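Local coordinates for protein amorpha-4,11-diene synthase (Artemisia annua, PDB 4GAX) that probably cyclises farnesyl diphosphate, with loss of diphosphate, to a sesquiterpene, as an engineered variant of a plant sesquiterpene synthase, at residues P213-L218 with L528-D533; A291-P296 with L522-N527. All coordinates share one frame; numbering follows the deposited sequence.

Interaction 1: residues P213-L218 with L528-D533; sequences PLWKRL and LVHFLD
K216 and H530 bring the two backbones together, their CA atoms 5.6 Å apart, where the loop between helix 200-211 and helix 219-232 runs against helix 519-535. In this all-helical terpene synthase fold, L218 is the N-cap residue of the helix that follows the loop. A water ties the backbones together by donating to K216 O at 2.7 Å and to H530 O at 2.8 Å. H530 has the largest share of the contact. Its CG is anti to the carbonyl carbon (chi1 -75°), which sends the imidazole off the helix into the bend of the loop. There CE1 stands 3.5 Å from W215 CE2, over the indole face, in a T-shaped pair with the ring planes at 81°. The W215-K216 peptide lies over one imidazole face, with K216 CA 3.9 Å from the ring centroid in a CH-pi contact. The indole NE1 is hydrogen-bonded to N508, which helps fix the turn of the ring. K216 runs past the imidazole with CG and then curls at its last two torsions (chi3 63°), so that NZ reaches D533 OD2 in a weak salt bridge of 3.4 Å. The ammonium group also makes a cation-pi contact with W504, and D533 has a second, long ion pair with K212. Next to the imidazole, L218 bridges two helix residues: CD1 packs on H530 CB, while CD2 meets the edge of the F531 ring, 3.7 Å from CD1 of that phenylalanine.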
# COMPACT_ATOMS: atom_id res chain seq x y z
N PRO A 213 9.04 -0.31 -10.13
CA PRO A 213 9.67 0.94 -9.72
C PRO A 213 9.42 1.26 -8.25
O PRO A 213 8.46 0.75 -7.65
CB PRO A 213 9.02 1.97 -10.63
CG PRO A 213 7.71 1.36 -11.04
CD PRO A 213 7.94 -0.11 -11.10
N LEU A 214 10.30 2.09 -7.69
CA LEU A 214 10.30 2.45 -6.28
C LEU A 214 8.93 2.94 -5.78
O LEU A 214 8.46 2.54 -4.69
CB LEU A 214 11.35 3.54 -6.08
CG LEU A 214 11.52 4.14 -4.70
CD1 LEU A 214 11.89 3.03 -3.72
CD2 LEU A 214 12.62 5.21 -4.73
N TRP A 215 8.29 3.78 -6.57
CA TRP A 215 7.00 4.38 -6.19
C TRP A 215 5.93 3.33 -5.98
O TRP A 215 5.07 3.47 -5.11
CB TRP A 215 6.58 5.38 -7.27
CG TRP A 215 5.21 6.04 -7.08
CD1 TRP A 215 4.22 6.12 -8.02
CD2 TRP A 215 4.71 6.72 -5.91
NE1 TRP A 215 3.13 6.80 -7.51
CE2 TRP A 215 3.41 7.17 -6.22
CE3 TRP A 215 5.22 6.96 -4.63
CZ2 TRP A 215 2.61 7.87 -5.30
CZ3 TRP A 215 4.43 7.66 -3.72
CH2 TRP A 215 3.14 8.11 -4.06
N LYS A 216 5.98 2.26 -6.77
CA LYS A 216 4.98 1.20 -6.67
C LYS A 216 5.25 0.18 -5.56
O LYS A 216 4.34 -0.53 -5.13
CB LYS A 216 4.80 0.50 -8.04
CG LYS A 216 3.91 1.31 -9.00
CD LYS A 216 3.92 0.79 -10.43
CE LYS A 216 3.38 -0.62 -10.54
NZ LYS A 216 2.23 -0.78 -9.63
N ARG A 217 6.50 0.08 -5.11
CA ARG A 217 6.86 -0.85 -4.03
C ARG A 217 6.50 -0.23 -2.68
O ARG A 217 6.78 0.95 -2.42
CB ARG A 217 8.36 -1.17 -4.08
CG ARG A 217 8.83 -2.20 -3.02
CD ARG A 217 10.21 -2.77 -3.40
NE ARG A 217 10.96 -1.74 -4.08
CZ ARG A 217 11.37 -1.80 -5.34
NH1 ARG A 217 11.14 -2.89 -6.06
NH2 ARG A 217 12.01 -0.77 -5.85
N LEU A 218 5.88 -1.03 -1.81
CA LEU A 218 5.53 -0.56 -0.47
C LEU A 218 6.83 -0.18 0.25
O LEU A 218 7.81 -0.90 0.15
CB LEU A 218 4.85 -1.71 0.29
CG LEU A 218 3.32 -1.78 0.24
CD1 LEU A 218 2.70 -0.75 -0.69
CD2 LEU A 218 2.86 -3.19 -0.10
N LEU A 528 -2.28 1.41 0.22
CA LEU A 528 -3.27 0.36 -0.02
C LEU A 528 -3.51 0.15 -1.52
O LEU A 528 -3.75 -0.98 -1.95
CB LEU A 528 -4.59 0.64 0.70
CG LEU A 528 -4.50 0.47 2.22
CD1 LEU A 528 -5.79 0.94 2.89
CD2 LEU A 528 -4.22 -0.98 2.59
N VAL A 529 -3.44 1.21 -2.31
CA VAL A 529 -3.57 1.04 -3.77
C VAL A 529 -2.37 0.29 -4.34
O VAL A 529 -2.53 -0.63 -5.15
CB VAL A 529 -3.70 2.41 -4.51
CG1 VAL A 529 -3.72 2.21 -6.02
CG2 VAL A 529 -4.97 3.14 -4.07
N HIS A 530 -1.17 0.67 -3.93
CA HIS A 530 0.03 -0.03 -4.41
C HIS A 530 0.07 -1.48 -3.94
O HIS A 530 0.58 -2.37 -4.64
CB HIS A 530 1.30 0.72 -3.99
CG HIS A 530 1.55 1.96 -4.80
ND1 HIS A 530 2.04 3.12 -4.24
CD2 HIS A 530 1.37 2.21 -6.11
CE1 HIS A 530 2.15 4.04 -5.19
NE2 HIS A 530 1.74 3.51 -6.33
N PHE A 531 -0.49 -1.72 -2.76
CA PHE A 531 -0.59 -3.10 -2.27
C PHE A 531 -1.34 -4.03 -3.22
O PHE A 531 -1.07 -5.26 -3.27
CB PHE A 531 -1.24 -3.15 -0.88
CG PHE A 531 -1.38 -4.54 -0.34
CD1 PHE A 531 -0.26 -5.23 0.08
CD2 PHE A 531 -2.61 -5.16 -0.29
CE1 PHE A 531 -0.37 -6.52 0.57
CE2 PHE A 531 -2.73 -6.46 0.20
CZ PHE A 531 -1.61 -7.14 0.63
N LEU A 532 -2.27 -3.48 -3.99
CA LEU A 532 -3.07 -4.33 -4.89
C LEU A 532 -2.17 -5.05 -5.88
O LEU A 532 -2.47 -6.16 -6.31
CB LEU A 532 -4.11 -3.50 -5.66
CG LEU A 532 -5.17 -2.71 -4.88
CD1 LEU A 532 -5.86 -1.67 -5.79
CD2 LEU A 532 -6.19 -3.64 -4.28
N ASP A 533 -1.05 -4.41 -6.21
CA ASP A 533 -0.09 -5.01 -7.14
C ASP A 533 0.55 -6.26 -6.52
O ASP A 533 0.91 -7.18 -7.24
CB ASP A 533 1.00 -4.00 -7.53
CG ASP A 533 1.57 -4.26 -8.92
OD1 ASP A 533 0.79 -4.64 -9.84
OD2 ASP A 533 2.79 -4.09 -9.10
O HOH W 1 3.29 -2.96 -4.81

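Interaction 2: residues A291-P296 with L522-N527; sequences ASRFEP and LVAVIN
The end of helix 282-292, with the loop that follows it, is fastened to helix 519-535 of the terpene synthase bundle, and S292 and A524 approach to 4.7 Å between CA atoms. The key bond joins side chain to backbone: N527 ND2 donates to S292 O at 2.8 Å, nearly straight at 168°, leaving in its own amide plane but arriving above the plane of the carbonyl. The same oxygen takes a CA-H...O contact from A524 CA, so a weaker contact from about one turn earlier adds to the N527 bond. R293 folds back at chi2 and chi3 (-59° and -54°), bringing its CG and CD alongside A524 and one guanidinium face over V523 CG1, 3.6 Å from NH1. Side-on, the guanidinium holds the carboxylate of E295, NE to OE1 at 3.0 Å and NH2 to OE2 at 2.9 Å, while NH1 reaches P520 O. A leucine in place of R293 would probably leave the E295 carboxylate without its charged mate and P520 O without its donor. A water joins E295 OE2 to N527 ND2, weakly at the amide. Beyond this strip, F294 packs against P219 and R220 of helix 219-232 and against L251 of helix 238-269.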
# COMPACT_ATOMS: atom_id res chain seq x y z
N ALA A 291 0.51 -3.01 5.19
CA ALA A 291 0.78 -2.18 4.01
C ALA A 291 0.28 -0.75 4.13
O ALA A 291 0.91 0.18 3.61
CB ALA A 291 0.21 -2.83 2.75
N SER A 292 -0.84 -0.56 4.83
CA SER A 292 -1.44 0.77 4.91
C SER A 292 -0.46 1.77 5.50
O SER A 292 -0.12 2.78 4.87
CB SER A 292 -2.74 0.76 5.74
OG SER A 292 -2.50 0.35 7.08
N ARG A 293 0.01 1.48 6.71
CA ARG A 293 1.08 2.27 7.34
C ARG A 293 1.91 1.30 8.19
O ARG A 293 1.35 0.56 9.00
CB ARG A 293 0.53 3.37 8.25
CG ARG A 293 -0.29 4.54 7.61
CD ARG A 293 0.50 5.32 6.55
NE ARG A 293 1.80 5.85 6.98
CZ ARG A 293 2.10 7.15 7.10
NH1 ARG A 293 1.17 8.06 6.88
NH2 ARG A 293 3.33 7.53 7.46
N PHE A 294 3.23 1.30 8.03
CA PHE A 294 4.05 0.34 8.78
C PHE A 294 4.66 0.97 10.03
O PHE A 294 5.24 0.28 10.88
CB PHE A 294 5.19 -0.19 7.90
CG PHE A 294 6.26 0.84 7.64
CD1 PHE A 294 7.35 0.98 8.50
CD2 PHE A 294 6.14 1.72 6.57
CE1 PHE A 294 8.31 1.97 8.27
CE2 PHE A 294 7.10 2.71 6.33
CZ PHE A 294 8.20 2.83 7.19
N GLU A 295 4.57 2.29 10.13
CA GLU A 295 5.30 3.03 11.16
C GLU A 295 4.78 2.75 12.58
O GLU A 295 3.60 2.43 12.76
CB GLU A 295 5.28 4.53 10.84
CG GLU A 295 5.95 4.85 9.50
CD GLU A 295 4.97 4.84 8.32
OE1 GLU A 295 3.88 4.23 8.43
OE2 GLU A 295 5.29 5.46 7.29
N PRO A 296 5.67 2.88 13.58
CA PRO A 296 5.32 2.51 14.95
C PRO A 296 4.14 3.28 15.48
O PRO A 296 3.37 2.72 16.25
CB PRO A 296 6.59 2.82 15.75
CG PRO A 296 7.44 3.67 14.86
CD PRO A 296 7.08 3.32 13.46
N LEU A 522 -3.81 10.12 3.34
CA LEU A 522 -3.66 10.02 1.89
C LEU A 522 -2.55 9.02 1.61
O LEU A 522 -2.67 8.19 0.68
CB LEU A 522 -3.33 11.40 1.29
CG LEU A 522 -3.10 11.39 -0.22
CD1 LEU A 522 -4.33 10.85 -0.92
CD2 LEU A 522 -2.76 12.79 -0.74
N VAL A 523 -1.49 9.08 2.42
CA VAL A 523 -0.35 8.17 2.29
C VAL A 523 -0.85 6.74 2.51
O VAL A 523 -0.47 5.82 1.78
CB VAL A 523 0.80 8.53 3.28
CG1 VAL A 523 1.83 7.39 3.39
CG2 VAL A 523 1.47 9.85 2.85
N ALA A 524 -1.73 6.56 3.51
CA ALA A 524 -2.31 5.25 3.78
C ALA A 524 -3.09 4.75 2.57
O ALA A 524 -2.99 3.59 2.20
CB ALA A 524 -3.24 5.30 5.01
N VAL A 525 -3.91 5.63 1.99
CA VAL A 525 -4.68 5.27 0.81
C VAL A 525 -3.75 4.83 -0.32
O VAL A 525 -3.99 3.81 -0.95
CB VAL A 525 -5.60 6.41 0.32
CG1 VAL A 525 -6.20 6.06 -1.05
CG2 VAL A 525 -6.73 6.69 1.35
N ILE A 526 -2.70 5.61 -0.59
CA ILE A 526 -1.85 5.31 -1.74
C ILE A 526 -1.11 3.98 -1.52
O ILE A 526 -0.88 3.23 -2.47
CB ILE A 526 -0.87 6.47 -2.12
CG1 ILE A 526 -0.32 6.27 -3.53
CG2 ILE A 526 0.33 6.57 -1.15
CD1 ILE A 526 -1.37 6.41 -4.61
N ASN A 527 -0.77 3.69 -0.26
CA ASN A 527 -0.08 2.44 0.03
C ASN A 527 -1.03 1.27 -0.23
O ASN A 527 -0.65 0.27 -0.83
CB ASN A 527 0.42 2.41 1.48
CG ASN A 527 1.57 3.37 1.73
OD1 ASN A 527 2.26 3.80 0.79
ND2 ASN A 527 1.80 3.69 3.00
O HOH W 2 4.17 4.35 4.95

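In the fold
Both interactions use successive turns of helix 519-535, and their centres lie 11 Å apart. They join directly: L218 CD1 packs 3.5 Å from N527 O, F531 CD1 lies 3.6 Å from A291 CB, and W215 CZ2 is 3.8 Å from I526 CG1. Helix 519-535 is thereby held by the 213-218 loop along one stretch and by the end of helix 282-292 along the next, with interaction 2 nested within the chain loop that interaction 1 closes. L528 and F531 also touch W288 of helix 282-292. The aspartate-rich DDIYD sequence, expected in this family to bind magnesium, belongs to another helix, 299-322, and neither contact contains metal or substrate.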